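Local coordinates for protein endo-beta-1,4-glucanase (PDB 5XBU) that probably hydrolyses internal beta-1,4-glucosidic bonds in cellulose, acting as a family 45 glycoside hydrolase, at residues His56-Phe65 and Val104-Ile114; Glu119-Pro127 and Asn133-Phe141. All coordinates share one frame; numbering follows the deposited sequence.

Contact 1. Residues His56-Phe65 and Val104-Ile114; sequences HVTAPSERYF and VVFMVTNACPI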
ATOM      1  N   HIS A  56       1.827 -10.859   2.512  1.00 10.38           N
ATOM      2  CA  HIS A  56       1.021  -9.656   2.351  1.00 10.36           C
ATOM      3  C   HIS A  56       1.939  -8.452   2.564  1.00  9.55           C
ATOM      4  O   HIS A  56       2.115  -7.962   3.685  1.00  9.96           O
ATOM      5  CB  HIS A  56      -0.104  -9.663   3.369  1.00 11.52           C
ATOM      6  CG  HIS A  56      -1.100 -10.722   3.142  1.00 12.26           C
ATOM      7  ND1 HIS A  56      -1.736 -11.367   4.179  1.00 13.37           N
ATOM      8  CD2 HIS A  56      -1.613 -11.248   2.001  1.00 13.54           C
ATOM      9  CE1 HIS A  56      -2.572 -12.278   3.685  1.00 13.66           C
ATOM     10  NE2 HIS A  56      -2.519 -12.220   2.366  1.00 13.72           N
ATOM     11  N   VAL A  57       2.522  -8.009   1.458  1.00  9.43           N
ATOM     12  CA  VAL A  57       3.432  -6.878   1.446  1.00  9.16           C
ATOM     13  C   VAL A  57       2.952  -5.877   0.397  1.00  9.03           C
ATOM     14  O   VAL A  57       2.233  -6.212  -0.559  1.00  9.54           O
ATOM     15  CB  VAL A  57       4.900  -7.333   1.237  1.00  9.89           C
ATOM     16  CG1 VAL A  57       5.355  -8.165   2.429  1.00 10.51           C
ATOM     17  CG2 VAL A  57       5.108  -8.065  -0.086  1.00 10.64           C
ATOM     18  N   THR A  58       3.340  -4.624   0.603  1.00  8.78           N
ATOM     19  CA  THR A  58       2.842  -3.530  -0.193  1.00  8.68           C
ATOM     20  C   THR A  58       3.943  -2.527  -0.544  1.00  8.58           C
ATOM     21  O   THR A  58       4.924  -2.341   0.185  1.00  8.86           O
ATOM     22  CB  THR A  58       1.651  -2.842   0.524  1.00  8.83           C
ATOM     23  OG1 THR A  58       1.085  -1.811  -0.276  1.00  9.38           O
ATOM     24  CG2 THR A  58       1.993  -2.229   1.880  1.00  9.09           C
ATOM     25  N   ALA A  59       3.691  -1.845  -1.659  1.00  8.56           N
ATOM     26  CA  ALA A  59       4.385  -0.644  -2.110  1.00  8.53           C
ATOM     27  C   ALA A  59       3.396   0.513  -2.027  1.00  8.19           C
ATOM     28  O   ALA A  59       2.569   0.687  -2.933  1.00  8.73           O
ATOM     29  CB  ALA A  59       4.874  -0.833  -3.544  1.00  9.36           C
ATOM     30  N   PRO A  60       3.440   1.324  -0.972  1.00  8.13           N
ATOM     31  CA  PRO A  60       2.557   2.489  -0.903  1.00  8.35           C
ATOM     32  C   PRO A  60       3.035   3.593  -1.822  1.00  8.21           C
ATOM     33  O   PRO A  60       4.221   3.713  -2.140  1.00  8.69           O
ATOM     34  CB  PRO A  60       2.644   2.942   0.562  1.00  8.40           C
ATOM     35  CG  PRO A  60       3.276   1.789   1.293  1.00  9.15           C
ATOM     36  CD  PRO A  60       4.198   1.176   0.287  1.00  8.44           C
ATOM     37  N   SER A  61       2.111   4.482  -2.141  1.00  8.20           N
ATOM     38  CA  SER A  61       2.447   5.719  -2.806  1.00  8.39           C
ATOM     39  C   SER A  61       3.568   6.455  -2.058  1.00  7.88           C
ATOM     40  O   SER A  61       3.651   6.454  -0.824  1.00  8.29           O
ATOM     41  CB  SER A  61       1.169   6.550  -2.961  1.00  8.77           C
ATOM     42  OG  SER A  61       0.440   6.652  -1.756  1.00  8.59           O
ATOM     43  N   GLU A  62       4.389   7.122  -2.869  1.00  8.57           N
ATOM     44  CA  GLU A  62       5.678   7.660  -2.446  1.00  8.94           C
ATOM     45  C   GLU A  62       5.613   8.551  -1.205  1.00  8.91           C
ATOM     46  O   GLU A  62       6.461   8.424  -0.315  1.00  9.13           O
ATOM     47  CB  GLU A  62       6.247   8.452  -3.626  1.00 10.41           C
ATOM     48  CG  GLU A  62       7.636   9.014  -3.428  1.00 11.20           C
ATOM     49  CD  GLU A  62       8.173   9.669  -4.682  1.00 11.96           C
ATOM     50  OE1 GLU A  62       8.979  10.600  -4.515  1.00 13.94           O
ATOM     51  OE2 GLU A  62       7.826   9.264  -5.812  1.00 11.43           O
ATOM     52  N   ARG A  63       4.681   9.503  -1.155  1.00  8.89           N
ATOM     53  CA  ARG A  63       4.699  10.449  -0.046  1.00  9.30           C
ATOM     54  C   ARG A  63       4.331   9.798   1.281  1.00  9.34           C
ATOM     55  O   ARG A  63       4.808  10.255   2.325  1.00 11.41           O
ATOM     56  CB  ARG A  63       3.846  11.671  -0.360  1.00  9.71           C
ATOM     57  CG  ARG A  63       4.428  12.541  -1.464  1.00 10.49           C
ATOM     58  CD  ARG A  63       5.667  13.374  -1.000  1.00 11.64           C
ATOM     59  NE  ARG A  63       6.209  14.098  -2.164  1.00 12.29           N
ATOM     60  CZ  ARG A  63       7.046  13.581  -3.053  1.00 13.10           C
ATOM     61  NH1 ARG A  63       7.617  12.407  -2.819  1.00 13.98           N
ATOM     62  NH2 ARG A  63       7.281  14.237  -4.178  1.00 13.67           N
ATOM     63  N   TYR A  64       3.524   8.734   1.298  1.00  8.66           N
ATOM     64  CA  TYR A  64       3.379   7.963   2.527  1.00  8.82           C
ATOM     65  C   TYR A  64       4.626   7.132   2.790  1.00  8.93           C
ATOM     66  O   TYR A  64       5.133   7.094   3.914  1.00  9.57           O
ATOM     67  CB  TYR A  64       2.119   7.077   2.518  1.00  8.90           C
ATOM     68  CG  TYR A  64       2.064   6.197   3.733  1.00  9.11           C
ATOM     69  CD1 TYR A  64       1.858   6.720   5.005  1.00  9.76           C
ATOM     70  CD2 TYR A  64       2.300   4.840   3.627  1.00 10.33           C
ATOM     71  CE1 TYR A  64       1.880   5.923   6.126  1.00 10.73           C
ATOM     72  CE2 TYR A  64       2.342   4.039   4.733  1.00 12.03           C
ATOM     73  CZ  TYR A  64       2.131   4.562   5.986  1.00 11.61           C
ATOM     74  OH  TYR A  64       2.189   3.708   7.057  1.00 13.84           O
ATOM     75  N   PHE A  65       5.124   6.443   1.756  1.00  8.78           N
ATOM     76  CA  PHE A  65       6.324   5.627   1.895  1.00  9.24           C
ATOM     77  C   PHE A  65       7.437   6.349   2.637  1.00  9.07           C
ATOM     78  O   PHE A  65       8.080   5.750   3.509  1.00  9.39           O
ATOM     79  CB  PHE A  65       6.799   5.208   0.508  1.00  9.61           C
ATOM     80  CG  PHE A  65       8.087   4.462   0.515  1.00  9.62           C
ATOM     81  CD1 PHE A  65       8.113   3.120   0.810  1.00 10.09           C
ATOM     82  CD2 PHE A  65       9.288   5.089   0.201  1.00 10.25           C
ATOM     83  CE1 PHE A  65       9.308   2.414   0.805  1.00 10.70           C
ATOM     84  CE2 PHE A  65      10.467   4.397   0.197  1.00 10.78           C
ATOM     85  CZ  PHE A  65      10.487   3.041   0.517  1.00 11.14           C
ATOM     86  N   VAL A 104      -7.120  -7.253   6.064  1.00 10.17           N
ATOM     87  CA  VAL A 104      -5.826  -7.886   5.836  1.00 10.15           C
ATOM     88  C   VAL A 104      -4.737  -6.878   6.187  1.00  9.52           C
ATOM     89  O   VAL A 104      -4.824  -5.707   5.820  1.00  9.67           O
ATOM     90  CB  VAL A 104      -5.679  -8.383   4.379  1.00 11.26           C
ATOM     91  CG1 VAL A 104      -4.364  -9.079   4.182  1.00 11.99           C
ATOM     92  CG2 VAL A 104      -6.834  -9.332   3.974  1.00 12.61           C
ATOM     93  N   VAL A 105      -3.724  -7.350   6.889  1.00  9.79           N
ATOM     94  CA  VAL A 105      -2.559  -6.557   7.272  1.00  9.86           C
ATOM     95  C   VAL A 105      -1.443  -6.777   6.260  1.00  9.76           C
ATOM     96  O   VAL A 105      -1.074  -7.918   5.956  1.00 10.98           O
ATOM     97  CB  VAL A 105      -2.101  -6.896   8.700  1.00 11.02           C
ATOM     98  CG1 VAL A 105      -0.803  -6.152   9.068  1.00 12.28           C
ATOM     99  CG2 VAL A 105      -3.190  -6.608   9.731  1.00 12.13           C
ATOM    100  N   PHE A 106      -0.875  -5.674   5.768  1.00  9.39           N
ATOM    101  CA  PHE A 106       0.228  -5.697   4.821  1.00  9.56           C
ATOM    102  C   PHE A 106       1.415  -4.954   5.420  1.00  9.01           C
ATOM    103  O   PHE A 106       1.248  -3.919   6.075  1.00  9.97           O
ATOM    104  CB  PHE A 106      -0.133  -5.012   3.507  1.00  9.49           C
ATOM    105  CG  PHE A 106      -1.251  -5.695   2.757  1.00  9.48           C
ATOM    106  CD1 PHE A 106      -2.565  -5.448   3.102  1.00  9.95           C
ATOM    107  CD2 PHE A 106      -0.985  -6.586   1.728  1.00  9.88           C
ATOM    108  CE1 PHE A 106      -3.607  -6.086   2.436  1.00 10.80           C
ATOM    109  CE2 PHE A 106      -2.013  -7.235   1.053  1.00 10.77           C
ATOM    110  CZ  PHE A 106      -3.326  -6.976   1.426  1.00 11.00           C
ATOM    111  N   MET A 107       2.621  -5.423   5.134  1.00  8.81           N
ATOM    112  CA  MET A 107       3.839  -4.725   5.537  1.00  8.46           C
ATOM    113  C   MET A 107       4.429  -3.945   4.375  1.00  8.15           C
ATOM    114  O   MET A 107       4.515  -4.441   3.248  1.00  8.49           O
ATOM    115  CB  MET A 107       4.862  -5.722   6.093  1.00  8.84           C
ATOM    116  CG  MET A 107       6.101  -5.020   6.673  1.00  9.06           C
ATOM    117  SD  MET A 107       7.112  -6.114   7.681  1.00  9.80           S
ATOM    118  CE  MET A 107       7.814  -7.181   6.407  1.00 10.61           C
ATOM    119  N   VAL A 108       4.857  -2.712   4.664  1.00  8.17           N
ATOM    120  CA  VAL A 108       5.519  -1.868   3.680  1.00  8.31           C
ATOM    121  C   VAL A 108       6.926  -2.389   3.420  1.00  8.50           C
ATOM    122  O   VAL A 108       7.780  -2.369   4.309  1.00  9.05           O
ATOM    123  CB  VAL A 108       5.588  -0.419   4.180  1.00  8.72           C
ATOM    124  CG1 VAL A 108       6.348   0.429   3.203  1.00  8.98           C
ATOM    125  CG2 VAL A 108       4.175   0.116   4.469  1.00  8.98           C
ATOM    126  N   THR A 109       7.172  -2.826   2.180  1.00  8.44           N
ATOM    127  CA  THR A 109       8.495  -3.309   1.787  1.00  8.74           C
ATOM    128  C   THR A 109       8.999  -2.662   0.513  1.00  8.84           C
ATOM    129  O   THR A 109      10.129  -2.951   0.101  1.00 10.14           O
ATOM    130  CB  THR A 109       8.532  -4.829   1.634  1.00  9.53           C
ATOM    131  OG1 THR A 109       7.711  -5.160   0.520  1.00 10.06           O
ATOM    132  CG2 THR A 109       8.093  -5.543   2.876  1.00 10.04           C
ATOM    133  N   ASN A 110       8.225  -1.776  -0.109  1.00  8.97           N
ATOM    134  CA  ASN A 110       8.606  -1.197  -1.381  1.00  9.60           C
ATOM    135  C   ASN A 110       7.850   0.117  -1.521  1.00  9.20           C
ATOM    136  O   ASN A 110       7.041   0.461  -0.660  1.00  9.11           O
ATOM    137  CB  ASN A 110       8.320  -2.230  -2.475  1.00 10.41           C
ATOM    138  CG  ASN A 110       8.916  -1.890  -3.821  1.00 11.38           C
ATOM    139  OD1 ASN A 110       9.830  -1.080  -3.945  1.00 10.99           O
ATOM    140  ND2 ASN A 110       8.401  -2.536  -4.856  1.00 13.03           N
ATOM    141  N   ALA A 111       8.132   0.844  -2.604  1.00  9.89           N
ATOM    142  CA  ALA A 111       7.504   2.130  -2.880  1.00 10.20           C
ATOM    143  C   ALA A 111       6.846   2.125  -4.247  1.00 10.09           C
ATOM    144  O   ALA A 111       7.350   1.502  -5.185  1.00 11.05           O
ATOM    145  CB  ALA A 111       8.564   3.233  -2.871  1.00 11.50           C
ATOM    146  N   CYS A 112       5.743   2.871  -4.342  1.00  9.75           N
ATOM    147  CA  CYS A 112       5.071   3.174  -5.600  1.00 10.16           C
ATOM    148  C   CYS A 112       5.412   4.628  -5.929  1.00 10.08           C
ATOM    149  O   CYS A 112       4.776   5.551  -5.394  1.00 10.05           O
ATOM    150  CB  CYS A 112       3.558   2.984  -5.459  1.00 11.01           C
ATOM    151  SG  CYS A 112       2.614   3.306  -6.993  1.00 11.67           S
ATOM    152  N   PRO A 113       6.448   4.886  -6.739  0.56 10.52           N
ATOM    153  CA  PRO A 113       6.843   6.284  -6.964  0.56 10.84           C
ATOM    154  C   PRO A 113       5.799   7.030  -7.767  0.56 10.72           C
ATOM    155  O   PRO A 113       5.078   6.458  -8.589  0.56 11.38           O
ATOM    156  CB  PRO A 113       8.140   6.185  -7.776  0.56 11.47           C
ATOM    157  CG  PRO A 113       8.603   4.791  -7.646  0.56 11.48           C
ATOM    158  CD  PRO A 113       7.391   3.946  -7.380  0.56 11.08           C
ATOM    159  N   ILE A 114       5.755   8.342  -7.552  1.00 10.26           N
ATOM    160  CA  ILE A 114       4.923   9.204  -8.384  1.00 10.20           C
ATOM    161  C   ILE A 114       5.278   9.002  -9.848  1.00 10.49           C
ATOM    162  O   ILE A 114       4.403   8.873 -10.707  1.00 11.34           O
ATOM    163  CB  ILE A 114       5.082  10.671  -7.961  1.00 10.17           C
ATOM    164  CG1 ILE A 114       4.555  10.882  -6.538  1.00 10.86           C
ATOM    165  CG2 ILE A 114       4.457  11.613  -8.974  1.00 10.74           C
ATOM    166  CD1 ILE A 114       5.010  12.180  -5.876  1.00 12.18           C
TER
HETATM  167  O   HOH W   1      -0.676 -10.533   6.635  1.00 14.60           O

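Contact 2. Residues Glu119-Pro127 and Asn133-Phe141; sequences EWCGISGKP and NSHGYEVHF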
ATOM      1  N   GLU A 119      -1.789   8.016 -11.950  1.00 11.81           N
ATOM      2  CA  GLU A 119      -3.205   7.862 -11.629  1.00 11.47           C
ATOM      3  C   GLU A 119      -3.416   7.530 -10.158  1.00 10.55           C
ATOM      4  O   GLU A 119      -4.313   8.090  -9.499  1.00 10.73           O
ATOM      5  CB  GLU A 119      -3.800   6.756 -12.508  1.00 12.40           C
ATOM      6  CG  GLU A 119      -5.238   6.427 -12.136  1.00 13.55           C
ATOM      7  CD  GLU A 119      -5.939   5.512 -13.125  1.00 14.95           C
ATOM      8  OE1 GLU A 119      -7.154   5.316 -12.933  1.00 15.38           O
ATOM      9  OE2 GLU A 119      -5.310   4.999 -14.073  1.00 16.65           O
ATOM     10  N   TRP A 120      -2.664   6.548  -9.654  1.00 10.27           N
ATOM     11  CA  TRP A 120      -2.883   6.003  -8.325  1.00 10.01           C
ATOM     12  C   TRP A 120      -1.924   6.563  -7.290  1.00  9.54           C
ATOM     13  O   TRP A 120      -2.316   6.757  -6.137  1.00  9.33           O
ATOM     14  CB  TRP A 120      -2.769   4.472  -8.340  1.00 10.65           C
ATOM     15  CG  TRP A 120      -3.763   3.794  -9.225  1.00 11.17           C
ATOM     16  CD1 TRP A 120      -3.518   3.215 -10.435  1.00 11.82           C
ATOM     17  CD2 TRP A 120      -5.168   3.620  -8.973  1.00 11.39           C
ATOM     18  NE1 TRP A 120      -4.675   2.693 -10.949  1.00 12.84           N
ATOM     19  CE2 TRP A 120      -5.696   2.916 -10.069  1.00 12.51           C
ATOM     20  CE3 TRP A 120      -6.031   3.956  -7.917  1.00 11.72           C
ATOM     21  CZ2 TRP A 120      -7.032   2.543 -10.146  1.00 13.41           C
ATOM     22  CZ3 TRP A 120      -7.367   3.590  -8.004  1.00 12.75           C
ATOM     23  CH2 TRP A 120      -7.852   2.899  -9.113  1.00 13.46           C
ATOM     24  N   CYS A 121      -0.660   6.792  -7.653  1.00 10.00           N
ATOM     25  CA  CYS A 121       0.360   7.172  -6.682  1.00 10.16           C
ATOM     26  C   CYS A 121       0.774   8.627  -6.792  1.00  9.91           C
ATOM     27  O   CYS A 121       1.605   9.073  -5.996  1.00 10.12           O
ATOM     28  CB  CYS A 121       1.578   6.251  -6.794  1.00 10.65           C
ATOM     29  SG  CYS A 121       1.043   4.551  -6.426  1.00 11.01           S
ATOM     30  N   GLY A 122       0.190   9.377  -7.730  1.00 10.53           N
ATOM     31  CA  GLY A 122       0.439  10.808  -7.879  1.00 10.78           C
ATOM     32  C   GLY A 122      -0.318  11.596  -6.832  1.00 10.57           C
ATOM     33  O   GLY A 122      -1.425  12.107  -7.053  1.00 11.23           O
ATOM     34  N   ILE A 123       0.288  11.632  -5.650  1.00  9.62           N
ATOM     35  CA  ILE A 123      -0.253  12.274  -4.464  1.00  9.23           C
ATOM     36  C   ILE A 123       0.882  13.160  -3.948  1.00  9.15           C
ATOM     37  O   ILE A 123       1.951  12.652  -3.616  1.00  9.31           O
ATOM     38  CB  ILE A 123      -0.717  11.278  -3.386  1.00  9.08           C
ATOM     39  CG1 ILE A 123      -1.616  10.196  -4.012  1.00  9.44           C
ATOM     40  CG2 ILE A 123      -1.427  12.033  -2.277  1.00  9.32           C
ATOM     41  CD1 ILE A 123      -2.064   9.135  -3.043  1.00  9.52           C
ATOM     42  N   SER A 124       0.655  14.472  -3.896  0.71  9.16           N
ATOM     43  CA  SER A 124       1.750  15.405  -3.702  0.71 10.06           C
ATOM     44  C   SER A 124       1.938  15.821  -2.255  0.71  9.74           C
ATOM     45  O   SER A 124       2.588  16.827  -2.005  0.71 10.66           O
ATOM     46  CB  SER A 124       1.588  16.623  -4.594  0.71 11.89           C
ATOM     47  OG  SER A 124       0.421  17.283  -4.180  0.71 12.86           O
ATOM     48  N   GLY A 125       1.403  15.079  -1.306  1.00 10.16           N
ATOM     49  CA  GLY A 125       1.697  15.261   0.098  1.00 10.25           C
ATOM     50  C   GLY A 125       1.335  14.003   0.847  1.00  9.64           C
ATOM     51  O   GLY A 125       0.554  13.182   0.357  1.00 10.18           O
ATOM     52  N   LYS A 126       1.884  13.871   2.042  1.00  9.50           N
ATOM     53  CA  LYS A 126       1.638  12.720   2.887  1.00  9.65           C
ATOM     54  C   LYS A 126       0.212  12.770   3.439  1.00  9.40           C
ATOM     55  O   LYS A 126      -0.457  13.817   3.421  1.00  9.66           O
ATOM     56  CB  LYS A 126       2.643  12.741   4.044  1.00 11.08           C
ATOM     57  CG  LYS A 126       2.505  13.983   4.946  1.00 13.00           C
ATOM     58  CD  LYS A 126       3.422  13.952   6.133  1.00 14.26           C
ATOM     59  CE  LYS A 126       2.638  13.635   7.356  1.00 14.77           C
ATOM     60  NZ  LYS A 126       3.497  13.605   8.556  1.00 15.11           N
ATOM     61  N   PRO A 127      -0.278  11.648   3.978  1.00  9.38           N
ATOM     62  CA  PRO A 127      -1.587  11.674   4.649  1.00  9.80           C
ATOM     63  C   PRO A 127      -1.595  12.732   5.749  1.00 10.12           C
ATOM     64  O   PRO A 127      -0.615  12.914   6.455  1.00 10.42           O
ATOM     65  CB  PRO A 127      -1.731  10.252   5.198  1.00 10.29           C
ATOM     66  CG  PRO A 127      -0.921   9.420   4.236  1.00 10.59           C
ATOM     67  CD  PRO A 127       0.312  10.301   3.976  1.00 10.11           C
ATOM     68  N   ASN A 133      -4.952  11.385  -4.662  1.00  9.02           N
ATOM     69  CA  ASN A 133      -4.757  10.939  -6.029  1.00  9.28           C
ATOM     70  C   ASN A 133      -5.947  11.324  -6.904  1.00  9.55           C
ATOM     71  O   ASN A 133      -6.904  11.952  -6.449  1.00  9.79           O
ATOM     72  CB  ASN A 133      -4.405   9.442  -6.130  1.00  9.41           C
ATOM     73  CG  ASN A 133      -5.504   8.503  -5.678  1.00  8.89           C
ATOM     74  OD1 ASN A 133      -6.670   8.869  -5.579  1.00  9.20           O
ATOM     75  ND2 ASN A 133      -5.114   7.262  -5.399  1.00  9.46           N
ATOM     76  N   SER A 134      -5.880  10.914  -8.160  1.00  9.86           N
ATOM     77  CA  SER A 134      -6.881  11.279  -9.148  1.00 10.98           C
ATOM     78  C   SER A 134      -8.255  10.707  -8.832  1.00 11.38           C
ATOM     79  O   SER A 134      -9.227  11.127  -9.453  1.00 13.05           O
ATOM     80  CB  SER A 134      -6.420  10.815 -10.524  1.00 11.87           C
ATOM     81  OG  SER A 134      -6.489   9.400 -10.644  1.00 12.33           O
ATOM     82  N   HIS A 135      -8.358   9.779  -7.886  1.00 10.68           N
ATOM     83  CA  HIS A 135      -9.614   9.173  -7.482  1.00 10.58           C
ATOM     84  C   HIS A 135     -10.071   9.619  -6.107  1.00 10.09           C
ATOM     85  O   HIS A 135     -11.101   9.141  -5.622  1.00 10.90           O
ATOM     86  CB  HIS A 135      -9.521   7.660  -7.592  1.00 11.22           C
ATOM     87  CG  HIS A 135      -9.291   7.221  -8.999  1.00 12.04           C
ATOM     88  ND1 HIS A 135     -10.175   7.518 -10.012  1.00 13.10           N
ATOM     89  CD2 HIS A 135      -8.261   6.553  -9.573  1.00 12.61           C
ATOM     90  CE1 HIS A 135      -9.705   7.032 -11.145  1.00 13.56           C
ATOM     91  NE2 HIS A 135      -8.547   6.441 -10.911  1.00 13.20           N
ATOM     92  N   GLY A 136      -9.333  10.555  -5.478  1.00  9.68           N
ATOM     93  CA  GLY A 136      -9.764  11.162  -4.238  1.00  9.59           C
ATOM     94  C   GLY A 136      -9.243  10.524  -2.973  1.00  9.13           C
ATOM     95  O   GLY A 136      -9.738  10.864  -1.890  1.00  9.64           O
ATOM     96  N   TYR A 137      -8.217   9.675  -3.064  1.00  8.69           N
ATOM     97  CA  TYR A 137      -7.686   9.010  -1.877  1.00  8.39           C
ATOM     98  C   TYR A 137      -6.369   9.633  -1.444  1.00  7.88           C
ATOM     99  O   TYR A 137      -5.511   9.954  -2.275  1.00  8.29           O
ATOM    100  CB  TYR A 137      -7.485   7.500  -2.124  1.00  8.59           C
ATOM    101  CG  TYR A 137      -8.786   6.844  -2.502  1.00  8.47           C
ATOM    102  CD1 TYR A 137      -9.710   6.533  -1.530  1.00  8.80           C
ATOM    103  CD2 TYR A 137      -9.075   6.588  -3.826  1.00  9.07           C
ATOM    104  CE1 TYR A 137     -10.952   5.969  -1.865  1.00  9.15           C
ATOM    105  CE2 TYR A 137     -10.317   6.020  -4.181  1.00  9.47           C
ATOM    106  CZ  TYR A 137     -11.222   5.709  -3.191  1.00  9.24           C
ATOM    107  OH  TYR A 137     -12.439   5.166  -3.589  1.00 10.49           O
ATOM    108  N   GLU A 138      -6.197   9.748  -0.133  1.00  8.08           N
ATOM    109  CA  GLU A 138      -4.975  10.346   0.428  1.00  8.04           C
ATOM    110  C   GLU A 138      -3.749   9.454   0.338  1.00  7.86           C
ATOM    111  O   GLU A 138      -2.642   9.932   0.609  1.00  8.23           O
ATOM    112  CB  GLU A 138      -5.170  10.766   1.876  1.00  8.30           C
ATOM    113  CG  GLU A 138      -5.332   9.620   2.828  1.00  8.55           C
ATOM    114  CD  GLU A 138      -5.327  10.001   4.284  1.00  8.99           C
ATOM    115  OE1 GLU A 138      -5.409  11.217   4.607  1.00 10.35           O
ATOM    116  OE2 GLU A 138      -5.196   9.077   5.121  1.00  9.24           O
ATOM    117  N   VAL A 139      -3.929   8.170   0.055  1.00  8.04           N
ATOM    118  CA  VAL A 139      -2.838   7.219  -0.018  1.00  7.96           C
ATOM    119  C   VAL A 139      -3.300   6.074  -0.902  1.00  7.81           C
ATOM    120  O   VAL A 139      -4.506   5.813  -1.041  1.00  8.28           O
ATOM    121  CB  VAL A 139      -2.424   6.729   1.393  1.00  8.29           C
ATOM    122  CG1 VAL A 139      -3.480   5.894   2.042  1.00  8.37           C
ATOM    123  CG2 VAL A 139      -1.078   6.028   1.377  1.00  8.90           C
ATOM    124  N   HIS A 140      -2.326   5.402  -1.509  1.00  7.95           N
ATOM    125  CA  HIS A 140      -2.549   4.242  -2.355  1.00  7.97           C
ATOM    126  C   HIS A 140      -1.653   3.113  -1.877  1.00  7.92           C
ATOM    127  O   HIS A 140      -0.482   3.340  -1.575  1.00  8.44           O
ATOM    128  CB  HIS A 140      -2.237   4.565  -3.800  1.00  8.77           C
ATOM    129  CG  HIS A 140      -2.586   3.466  -4.727  1.00  8.89           C
ATOM    130  ND1 HIS A 140      -3.890   3.264  -5.114  1.00  8.94           N
ATOM    131  CD2 HIS A 140      -1.828   2.491  -5.282  1.00  8.94           C
ATOM    132  CE1 HIS A 140      -3.909   2.192  -5.885  1.00  9.41           C
ATOM    133  NE2 HIS A 140      -2.681   1.706  -6.012  1.00  9.36           N
ATOM    134  N   PHE A 141      -2.172   1.891  -1.874  1.00  8.02           N
ATOM    135  CA  PHE A 141      -1.389   0.692  -1.563  1.00  8.38           C
ATOM    136  C   PHE A 141      -1.363  -0.228  -2.775  1.00  8.58           C
ATOM    137  O   PHE A 141      -2.395  -0.783  -3.155  1.00  9.35           O
ATOM    138  CB  PHE A 141      -1.900  -0.021  -0.315  1.00  8.49           C
ATOM    139  CG  PHE A 141      -1.758   0.826   0.905  1.00  8.38           C
ATOM    140  CD1 PHE A 141      -0.500   1.022   1.487  1.00  8.77           C
ATOM    141  CD2 PHE A 141      -2.850   1.503   1.458  1.00  8.93           C
ATOM    142  CE1 PHE A 141      -0.339   1.854   2.573  1.00  9.02           C
ATOM    143  CE2 PHE A 141      -2.681   2.322   2.558  1.00  9.31           C
ATOM    144  CZ  PHE A 141      -1.440   2.510   3.116  1.00  9.15           C
TER
HETATM  145  O   HOH W   2      -3.168  11.095  -8.964  1.00 11.53           O
HETATM  146  O   HOH W   3       0.023  10.473   0.698  1.00  8.93           O

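Contact 1. Residues His56-Phe65 and Val104-Ile114
Val57 pairs with Met107 and Thr58 with Val108 where strands 57-60 and 104-108 run side by side in parallel register. The short strand axes diverge by 61°, a strong twist. Among the backbone bonds, Met107 N gives to His56 O at 3.0 Å and Thr58 N gives to Met107 O. Thr58 O then takes Thr109 N, with a weak second bond from Asn110 N. The register shifts by one residue beyond this point, and Cys112 N reaches Pro60 O at 2.8 Å.

The polar side-chain contacts lie at the two ends. Glu62 holds CG opposite its backbone N (chi1 -176°) and stays extended, which carries the carboxylate to the backbone of 113-114. Its OE2 accepts Ile114 N at 2.9 Å on the anti side. Its OE1 takes Arg63 NH1 at 2.8 Å in a salt bridge, met from above the carboxylate plane. With an alanine here, Ile114 N would probably lose its acceptor and the Arg63 guanidinium would be left freer to turn. At the other end, a water joins His56 ND1 to Val105 O, giving a proton to the carbonyl.

Ring and methyl contacts run along the whole length. Ala111 CB sits over the centre of the Phe65 ring, 3.5 Å from its centroid. Val104 CG1 lies over one face of the His56 ring. The Phe106 ring meets that histidine obliquely, with the planes 57° apart. Pro60 CG touches both methyls of Val108, and its CD touches CG1. Ile114 CD1 covers one face of the Arg63 guanidinium, 3.5 Å from NH2.

Buried parallel pairing of this kind, within a mixed sheet, fits the double-psi beta-barrel of family 45 endoglucanases.

Contact 2. Residues Glu119-Pro127 and Asn133-Phe141
Ile123 and Asn133 bring their backbones to 5.0 Å between CA atoms, beside a type I turn that runs from Asn133 to Gly136. Side chains of this turn bond to the carbonyls of Glu119 and Trp120 in helix 118-121. Ser134 OG gives its proton to Glu119 O at 2.8 Å, and Ser134 N adds a weak bond to the same oxygen. Asn133 ND2 gives to Trp120 O at 2.9 Å, with that oxygen close to the amide plane. The Asn133 side chain has CG between its backbone N and carbonyl carbon (chi1 65°), which folds the amide back over its own turn. OD1 there accepts His135 N and Tyr137 N from opposite faces of the amide, and the bond to His135 N makes an Asx turn.

Glu119 reaches out with an extended chain. Its OE1 takes His135 NE2 at 2.7 Å through the anti lone pair. The bond is nearly straight, 171°, and lies in the imidazole plane. Lys94 forms a salt bridge with the same oxygen.

Trp120 lies between two histidines. His135 CD2 comes over one face of the indole, 3.5 Å from CZ3. Trp120 CB sits over the centre of the His140 ring, 3.5 Å from its centroid. The His140 nitrogens bond to the hydroxyls of Ser26 and Thr28.

Ile123 packs CG1 on Asn133 CB at 3.6 Å, the two side chains pointing the same way. Pro127 CB lies against the Glu138 carboxylate, whose OE2 is also hydrogen-bonded to Trp162 NE1. A water gives protons to both Gly125 O and Glu138 O.

Polar side chains, more than backbone pairing, thus fasten this turn to the helix. Donors on the turn satisfy two helix carbonyls, and the bonds fix the rotation of the Asn133 amide and the His135 ring.

The centres of contacts 1 and 2 lie about 12 Å apart, and the two meet directly. A disulfide ties Cys112 of contact 1 to Cys121 of contact 2, SG to SG at 2.1 Å. It thus joins the segment that follows strand 104-108 to helix 118-121. Strands 57-60 and 140-144 are antiparallel neighbours in one sheet, and Ser61 N lies 2.9 Å from His140 O in a probable hydrogen bond. Thr58 OG1 packs on Phe141 CB at 3.5 Å, and Arg63 CG on Ile123 O at 3.3 Å. The centre of contact 1 lies about 4 Å from the centre of the chain, that of the partly buried contact 2 about 11 Å.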